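Long-range contacts in Orf34 (Pseudomonas syringae pv. syringae, PDB 5KLP), which transfers acetyl groups from acetyl-CoA to serines and threonines of host proteins and to its own lysine, with inositol hexakisphosphate as cofactor, impairing host microtubules and immunity: residues P81-K86 against A105-F110; H124-V129 against I140-A145. The protein carries 10 engineered substitutions. One frame throughout, in Å; residues are numbered along the deposited sequence.

Contact 1 pairs strand 105-110 with the outermost strand 85-87, and contact 2 pairs the next two strands inward, 125-130 and 138-143, in the same mixed sheet. Their centres are 12 Å apart, and strands 105-110 and 125-130 are the seam. Across it Arg107 NE makes a 2.6 Å salt bridge to Asp128 OD2, and Ala108 O probably accepts a hydrogen bond from Ala127 N. Contact 2 holds the active-site residue Glu143, and the side chain of His124, next to catalytic His123, lies about 4 Å from that of Cys189. Inositol hexakisphosphate is farther off, about 9 Å from the Leu83 side chain and about 12 Å from that of Met126.

Contact 1 of 2, residues P81-K86 against A105-F110; sequences PGLNLK and AFRAIF
Leu85 and Lys86 pair with Arg107 and Ala108 as parallel strands, the beta-strands of a beta-alpha-beta unit whose connecting helix is 91-98. The backbone bonds alternate in the parallel manner. Asn84 O accepts from Arg107 N, Lys86 N donates to Arg107 O at 2.9 Å, and Lys86 O takes the N-H of Ile109.

Side chains add polar bonds where residues 81-84 approach the strand. Asn84 adopts left-handed helical backbone angles, which asparagine tolerates well, and its CB points toward 105-110. Its CG lies beside its own backbone N (chi1 -61°), and ND2 donates to Ala105 O at 2.9 Å. The bond is nearly straight (168°), and the oxygen lies in the amide plane. Gly82 suits its turn because a CB at its backbone angles would jam against the carbonyl of Pro81.

The apolar packing lies on the face that carries Leu85 and Arg107. Leu85 CD1 meets Arg107 CB at 3.7 Å, the two side chains crossing at about a right angle, and reaches Ile109 CG1 at 3.9 Å. Branched aliphatic residues fit here, since helices 61-79 and 189-202 cover this face. On the other face small Ala108 and Phe106 pack against Leu94 of the connecting helix, whereas exposed Lys86 turns its charged end away from 105-110.

Arg107 folds back at chi2 (-53°) toward the 81-84 loop. With NE engaged by Asp128, its NH1 donates in the guanidinium plane to a lone pair of Gly82 O, 3.3 Å away.

Contact 2 of 2, residues H124-V129 against I140-A145; sequences HVMADV and IITEPA
Asp128 and Ile140 exchange two backbone bonds, Asp128 N to Ile140 O at 2.8 Å and Ile140 N to Asp128 O at 3.0 Å. Two residues back, the carbonyl oxygen of Met126, a selenomethionine, is gripped twice by Thr142. The backbone N donates from 2.8 Å, almost in line with the carbonyl, and OG1 from 3.3 Å at a steeper angle. Threonine suits this place because OG1, set between its own N and carbonyl carbon (chi1 60°), turns back onto that oxygen; the return bond from Met126 N to Thr142 O is weak. The Asp128 carboxylate is buried but held by Arg107, Arg130 and His211.

The backbone bonds belong to an antiparallel beta hairpin, its strands running at 158°. Just beyond strand 138-143, Ala145 N donates to Glu143 OE1 on the anti lone pair, at 2.9 Å, while His158 and Gln154 hold OE2. The carboxylate of this active-site residue is fixed from both oxygens.

Val125 CG1 packs beside Glu143 OE2, at 3.5 Å. Its other branch, CG2, lies 3.7 Å from Ile141 CG2, and Ile141 CG1 reaches back over small Ala127. On the opposite face Met126 CE lies over Thr142, 3.4 Å from OG1 and touching CG2.

Contact 1 of 2, residues P81-K86 against A105-F110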
ATOM      1  N   PRO A  81       0.515 -18.669  -2.166  1.00 34.51           N
ATOM      2  CA  PRO A  81       0.491 -18.884  -3.620  1.00 36.70           C
ATOM      3  C   PRO A  81      -0.729 -18.204  -4.240  1.00 31.65           C
ATOM      4  O   PRO A  81      -1.799 -18.184  -3.631  1.00 28.73           O
ATOM      5  CB  PRO A  81       0.445 -20.413  -3.760  1.00 46.17           C
ATOM      6  CG  PRO A  81       0.022 -20.920  -2.417  1.00 49.63           C
ATOM      7  CD  PRO A  81       0.525 -19.933  -1.412  1.00 43.50           C
ATOM      8  N   GLY A  82      -0.537 -17.551  -5.378  1.00 28.00           N
ATOM      9  CA  GLY A  82      -1.603 -16.779  -5.992  1.00 24.17           C
ATOM     10  C   GLY A  82      -1.467 -15.292  -5.697  1.00 28.23           C
ATOM     11  O   GLY A  82      -2.118 -14.475  -6.340  1.00 24.65           O
ATOM     12  N   LEU A  83      -0.636 -14.936  -4.718  1.00 26.49           N
ATOM     13  CA  LEU A  83      -0.348 -13.526  -4.440  1.00 19.78           C
ATOM     14  C   LEU A  83       0.196 -12.860  -5.706  1.00 25.76           C
ATOM     15  O   LEU A  83      -0.178 -11.734  -6.029  1.00 22.01           O
ATOM     16  CB  LEU A  83       0.645 -13.377  -3.281  1.00 19.43           C
ATOM     17  CG  LEU A  83       1.165 -11.946  -3.029  1.00 20.52           C
ATOM     18  CD1 LEU A  83       0.037 -10.974  -2.684  1.00 18.82           C
ATOM     19  CD2 LEU A  83       2.255 -11.907  -1.953  1.00 22.19           C
ATOM     20  N   ASN A  84       1.073 -13.571  -6.419  1.00 19.83           N
ATOM     21  CA  ASN A  84       1.599 -13.104  -7.704  1.00 20.03           C
ATOM     22  C   ASN A  84       2.113 -11.671  -7.636  1.00 20.19           C
ATOM     23  O   ASN A  84       1.719 -10.813  -8.431  1.00 20.11           O
ATOM     24  CB  ASN A  84       0.530 -13.222  -8.797  1.00 21.93           C
ATOM     25  CG  ASN A  84       0.078 -14.661  -9.019  1.00 32.02           C
ATOM     26  OD1 ASN A  84       0.764 -15.599  -8.632  1.00 34.18           O
ATOM     27  ND2 ASN A  84      -1.070 -14.833  -9.661  1.00 29.01           N
ATOM     28  N   LEU A  85       2.939 -11.406  -6.638  1.00 20.23           N
ATOM     29  CA  LEU A  85       3.437 -10.066  -6.414  1.00 21.21           C
ATOM     30  C   LEU A  85       4.787  -9.860  -7.102  1.00 24.49           C
ATOM     31  O   LEU A  85       5.668 -10.715  -7.042  1.00 20.71           O
ATOM     32  CB  LEU A  85       3.540  -9.801  -4.912  1.00 20.79           C
ATOM     33  CG  LEU A  85       4.137  -8.466  -4.469  1.00 25.08           C
ATOM     34  CD1 LEU A  85       3.296  -7.303  -5.011  1.00 21.09           C
ATOM     35  CD2 LEU A  85       4.229  -8.424  -2.946  1.00 18.69           C
ATOM     36  N   LYS A  86       4.937  -8.722  -7.763  1.00 23.70           N
ATOM     37  CA  LYS A  86       6.192  -8.378  -8.419  1.00 28.69           C
ATOM     38  C   LYS A  86       6.665  -7.006  -7.976  1.00 16.81           C
ATOM     39  O   LYS A  86       5.867  -6.107  -7.738  1.00 17.33           O
ATOM     40  CB  LYS A  86       6.058  -8.422  -9.944  1.00 32.80           C
ATOM     41  CG  LYS A  86       5.666  -9.788 -10.469  1.00 42.77           C
ATOM     42  CD  LYS A  86       5.786  -9.877 -11.979  1.00 60.02           C
ATOM     43  CE  LYS A  86       7.216 -10.258 -12.371  1.00 67.62           C
ATOM     44  NZ  LYS A  86       7.367 -10.500 -13.831  1.00 71.05           N
ATOM     45  N   ALA A 105      -4.295 -12.483 -12.885  1.00 29.41           N
ATOM     46  CA  ALA A 105      -4.342 -11.621 -11.708  1.00 26.96           C
ATOM     47  C   ALA A 105      -2.941 -11.472 -11.102  1.00 31.31           C
ATOM     48  O   ALA A 105      -2.307 -12.469 -10.757  1.00 28.48           O
ATOM     49  CB  ALA A 105      -5.315 -12.172 -10.672  1.00 28.06           C
ATOM     50  N   PHE A 106      -2.451 -10.243 -10.958  1.00 24.22           N
ATOM     51  CA  PHE A 106      -1.186 -10.056 -10.252  1.00 21.82           C
ATOM     52  C   PHE A 106      -1.118  -8.703  -9.563  1.00 24.00           C
ATOM     53  O   PHE A 106      -1.961  -7.826  -9.788  1.00 20.63           O
ATOM     54  CB  PHE A 106       0.006 -10.252 -11.203  1.00 19.27           C
ATOM     55  CG  PHE A 106       0.161  -9.185 -12.257  1.00 25.26           C
ATOM     56  CD1 PHE A 106       0.948  -8.063 -12.019  1.00 26.63           C
ATOM     57  CD2 PHE A 106      -0.439  -9.320 -13.501  1.00 28.47           C
ATOM     58  CE1 PHE A 106       1.111  -7.081 -12.991  1.00 21.72           C
ATOM     59  CE2 PHE A 106      -0.276  -8.347 -14.473  1.00 26.67           C
ATOM     60  CZ  PHE A 106       0.506  -7.223 -14.217  1.00 22.28           C
ATOM     61  N   ARG A 107      -0.118  -8.551  -8.702  1.00 17.83           N
ATOM     62  CA  ARG A 107       0.062  -7.314  -7.963  1.00 16.83           C
ATOM     63  C   ARG A 107       1.464  -6.789  -8.254  1.00 24.90           C
ATOM     64  O   ARG A 107       2.385  -7.568  -8.527  1.00 23.35           O
ATOM     65  CB  ARG A 107      -0.102  -7.525  -6.447  1.00 35.60           C
ATOM     66  CG  ARG A 107      -1.116  -8.596  -5.978  1.00 43.65           C
ATOM     67  CD  ARG A 107      -2.453  -8.401  -6.575  1.00 48.14           C
ATOM     68  NE  ARG A 107      -3.569  -9.127  -5.956  1.00 46.02           N
ATOM     69  CZ  ARG A 107      -3.764 -10.446  -5.972  1.00 41.14           C
ATOM     70  NH1 ARG A 107      -2.882 -11.277  -6.506  1.00 33.87           N
ATOM     71  NH2 ARG A 107      -4.856 -10.941  -5.411  1.00 45.39           N
ATOM     72  N   ALA A 108       1.624  -5.473  -8.203  1.00 15.84           N
ATOM     73  CA  ALA A 108       2.900  -4.856  -8.519  1.00 21.69           C
ATOM     74  C   ALA A 108       3.201  -3.727  -7.537  1.00 30.69           C
ATOM     75  O   ALA A 108       2.308  -2.946  -7.199  1.00 24.33           O
ATOM     76  CB  ALA A 108       2.896  -4.330  -9.947  1.00 19.01           C
ATOM     77  N   ILE A 109       4.453  -3.643  -7.091  1.00 14.78           N
ATOM     78  CA  ILE A 109       4.926  -2.516  -6.302  1.00 14.38           C
ATOM     79  C   ILE A 109       6.009  -1.793  -7.085  1.00 19.05           C
ATOM     80  O   ILE A 109       6.924  -2.417  -7.618  1.00 20.38           O
ATOM     81  CB  ILE A 109       5.473  -2.968  -4.939  1.00 18.26           C
ATOM     82  CG1 ILE A 109       4.375  -3.676  -4.140  1.00 20.74           C
ATOM     83  CG2 ILE A 109       6.054  -1.780  -4.149  1.00 14.18           C
ATOM     84  CD1 ILE A 109       4.866  -4.344  -2.867  1.00 15.85           C
ATOM     85  N   PHE A 110       5.910  -0.476  -7.176  1.00 16.25           N
ATOM     86  CA  PHE A 110       6.892   0.263  -7.951  1.00 17.48           C
ATOM     87  C   PHE A 110       7.005   1.669  -7.399  1.00 16.45           C
ATOM     88  O   PHE A 110       6.049   2.192  -6.831  1.00 17.43           O
ATOM     89  CB  PHE A 110       6.520   0.278  -9.443  1.00 15.30           C
ATOM     90  CG  PHE A 110       5.148   0.833  -9.723  1.00 17.14           C
ATOM     91  CD1 PHE A 110       4.957   2.191  -9.917  1.00 14.08           C
ATOM     92  CD2 PHE A 110       4.050  -0.010  -9.787  1.00 22.26           C
ATOM     93  CE1 PHE A 110       3.671   2.707 -10.181  1.00 18.73           C
ATOM     94  CE2 PHE A 110       2.762   0.493 -10.041  1.00 22.46           C
ATOM     95  CZ  PHE A 110       2.580   1.851 -10.239  1.00 22.43           C
TER

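Contact 2 of 2, residues H124-V129 against I140-A145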
ATOM      1  N   HIS A 124       6.461   4.780  -3.147  1.00 17.75           N
ATOM      2  CA  HIS A 124       5.873   3.591  -3.753  1.00 14.66           C
ATOM      3  C   HIS A 124       4.357   3.484  -3.653  1.00 13.61           C
ATOM      4  O   HIS A 124       3.741   3.964  -2.703  1.00 15.84           O
ATOM      5  CB  HIS A 124       6.500   2.353  -3.121  1.00 14.70           C
ATOM      6  CG  HIS A 124       7.945   2.178  -3.459  1.00 17.00           C
ATOM      7  ND1 HIS A 124       8.927   3.029  -2.998  1.00 16.28           N
ATOM      8  CD2 HIS A 124       8.572   1.266  -4.240  1.00 16.28           C
ATOM      9  CE1 HIS A 124      10.101   2.638  -3.465  1.00 14.25           C
ATOM     10  NE2 HIS A 124       9.912   1.574  -4.226  1.00 21.36           N
ATOM     11  N   VAL A 125       3.766   2.827  -4.640  1.00 16.05           N
ATOM     12  CA  VAL A 125       2.361   2.453  -4.572  1.00 15.53           C
ATOM     13  C   VAL A 125       2.241   0.993  -4.955  1.00 16.03           C
ATOM     14  O   VAL A 125       3.216   0.375  -5.388  1.00 15.29           O
ATOM     15  CB  VAL A 125       1.485   3.310  -5.502  1.00 15.30           C
ATOM     16  CG1 VAL A 125       1.567   4.783  -5.084  1.00 15.93           C
ATOM     17  CG2 VAL A 125       1.919   3.112  -6.954  1.00 13.89           C
HETATM   18  N   MSE A 126       1.046   0.446  -4.775  1.00 17.99           N
HETATM   19  CA  MSE A 126       0.745  -0.933  -5.125  1.00 18.12           C
HETATM   20  C   MSE A 126      -0.303  -0.939  -6.215  1.00 24.24           C
HETATM   21  O   MSE A 126      -1.325  -0.252  -6.092  1.00 22.41           O
HETATM   22  CB  MSE A 126       0.245  -1.704  -3.901  1.00 17.14           C
HETATM   23  CG  MSE A 126       0.189  -3.216  -4.078  1.00 22.51           C
HETATM   24 SE   MSE A 126      -1.438  -3.850  -4.939  1.00 31.76          SE
HETATM   25  CE  MSE A 126      -2.744  -3.224  -3.598  1.00 18.31           C
ATOM     26  N   ALA A 127      -0.068  -1.709  -7.278  1.00 19.43           N
ATOM     27  CA  ALA A 127      -1.104  -1.873  -8.294  1.00 22.91           C
ATOM     28  C   ALA A 127      -1.607  -3.304  -8.311  1.00 21.20           C
ATOM     29  O   ALA A 127      -0.819  -4.251  -8.367  1.00 22.09           O
ATOM     30  CB  ALA A 127      -0.594  -1.473  -9.678  1.00 19.10           C
ATOM     31  N   ASP A 128      -2.929  -3.433  -8.248  1.00 16.42           N
ATOM     32  CA  ASP A 128      -3.625  -4.709  -8.332  1.00 17.10           C
ATOM     33  C   ASP A 128      -4.249  -4.833  -9.729  1.00 20.47           C
ATOM     34  O   ASP A 128      -5.041  -3.987 -10.131  1.00 22.07           O
ATOM     35  CB  ASP A 128      -4.692  -4.793  -7.234  1.00 18.01           C
ATOM     36  CG  ASP A 128      -5.403  -6.139  -7.203  1.00 21.45           C
ATOM     37  OD1 ASP A 128      -6.340  -6.351  -7.996  1.00 27.47           O
ATOM     38  OD2 ASP A 128      -5.026  -6.988  -6.376  1.00 23.98           O
ATOM     39  N   VAL A 129      -3.879  -5.874 -10.470  1.00 19.45           N
ATOM     40  CA  VAL A 129      -4.169  -5.935 -11.897  1.00 23.55           C
ATOM     41  C   VAL A 129      -5.005  -7.157 -12.268  1.00 22.11           C
ATOM     42  O   VAL A 129      -4.842  -8.218 -11.678  1.00 22.74           O
ATOM     43  CB  VAL A 129      -2.842  -5.954 -12.725  1.00 21.26           C
ATOM     44  CG1 VAL A 129      -3.113  -6.102 -14.235  1.00 19.55           C
ATOM     45  CG2 VAL A 129      -2.008  -4.706 -12.437  1.00 20.64           C
ATOM     46  N   ILE A 140      -6.099  -1.235 -10.477  1.00 19.23           N
ATOM     47  CA  ILE A 140      -6.384  -0.485  -9.263  1.00 14.10           C
ATOM     48  C   ILE A 140      -5.067  -0.101  -8.616  1.00 20.94           C
ATOM     49  O   ILE A 140      -4.329  -0.963  -8.176  1.00 21.13           O
ATOM     50  CB  ILE A 140      -7.188  -1.314  -8.274  1.00 14.12           C
ATOM     51  CG1 ILE A 140      -8.525  -1.729  -8.885  1.00 17.14           C
ATOM     52  CG2 ILE A 140      -7.387  -0.553  -6.954  1.00 16.47           C
ATOM     53  CD1 ILE A 140      -9.213  -2.791  -8.075  1.00 24.05           C
ATOM     54  N   ILE A 141      -4.767   1.183  -8.565  1.00 16.22           N
ATOM     55  CA  ILE A 141      -3.559   1.633  -7.887  1.00 15.03           C
ATOM     56  C   ILE A 141      -3.919   2.140  -6.510  1.00 19.50           C
ATOM     57  O   ILE A 141      -4.716   3.072  -6.376  1.00 22.49           O
ATOM     58  CB  ILE A 141      -2.856   2.734  -8.676  1.00 17.90           C
ATOM     59  CG1 ILE A 141      -2.404   2.209 -10.040  1.00 22.21           C
ATOM     60  CG2 ILE A 141      -1.659   3.295  -7.880  1.00 22.05           C
ATOM     61  CD1 ILE A 141      -2.012   3.305 -10.998  1.00 23.23           C
ATOM     62  N   THR A 142      -3.365   1.519  -5.477  1.00 15.48           N
ATOM     63  CA  THR A 142      -3.630   1.982  -4.111  1.00 15.37           C
ATOM     64  C   THR A 142      -2.496   2.896  -3.684  1.00 18.69           C
ATOM     65  O   THR A 142      -1.325   2.487  -3.623  1.00 18.69           O
ATOM     66  CB  THR A 142      -3.753   0.822  -3.098  1.00 19.07           C
ATOM     67  OG1 THR A 142      -2.520   0.087  -3.080  1.00 26.37           O
ATOM     68  CG2 THR A 142      -4.883  -0.121  -3.472  1.00 13.87           C
ATOM     69  N   GLU A 143      -2.867   4.140  -3.414  1.00 17.12           N
ATOM     70  CA  GLU A 143      -1.969   5.185  -2.942  1.00 10.34           C
ATOM     71  C   GLU A 143      -2.103   5.271  -1.424  1.00 17.90           C
ATOM     72  O   GLU A 143      -3.122   5.736  -0.925  1.00 18.78           O
ATOM     73  CB  GLU A 143      -2.341   6.530  -3.594  1.00 14.78           C
ATOM     74  CG  GLU A 143      -1.672   7.755  -2.973  1.00 17.50           C
ATOM     75  CD  GLU A 143      -0.151   7.681  -3.039  1.00 22.30           C
ATOM     76  OE1 GLU A 143       0.479   7.343  -2.004  1.00 17.76           O
ATOM     77  OE2 GLU A 143       0.402   7.968  -4.135  1.00 15.10           O
ATOM     78  N   PRO A 144      -1.093   4.797  -0.682  1.00 17.36           N
ATOM     79  CA  PRO A 144      -1.172   4.804   0.785  1.00 16.92           C
ATOM     80  C   PRO A 144      -1.091   6.197   1.398  1.00 16.84           C
ATOM     81  O   PRO A 144      -1.484   6.379   2.552  1.00 15.05           O
ATOM     82  CB  PRO A 144       0.046   3.967   1.205  1.00 21.27           C
ATOM     83  CG  PRO A 144       0.405   3.184   0.006  1.00 20.81           C
ATOM     84  CD  PRO A 144       0.104   4.085  -1.156  1.00 18.49           C
ATOM     85  N   ALA A 145      -0.548   7.162   0.669  1.00 13.86           N
ATOM     86  CA  ALA A 145      -0.479   8.527   1.206  1.00 16.57           C
ATOM     87  C   ALA A 145      -1.515   9.399   0.494  1.00 14.50           C
ATOM     88  O   ALA A 145      -2.719   9.181   0.661  1.00 17.70           O
ATOM     89  CB  ALA A 145       0.933   9.105   1.075  1.00 15.76           C
TER
HETATM   90  O   HOH W   1       2.873   6.738  -1.824  1.00 23.71           O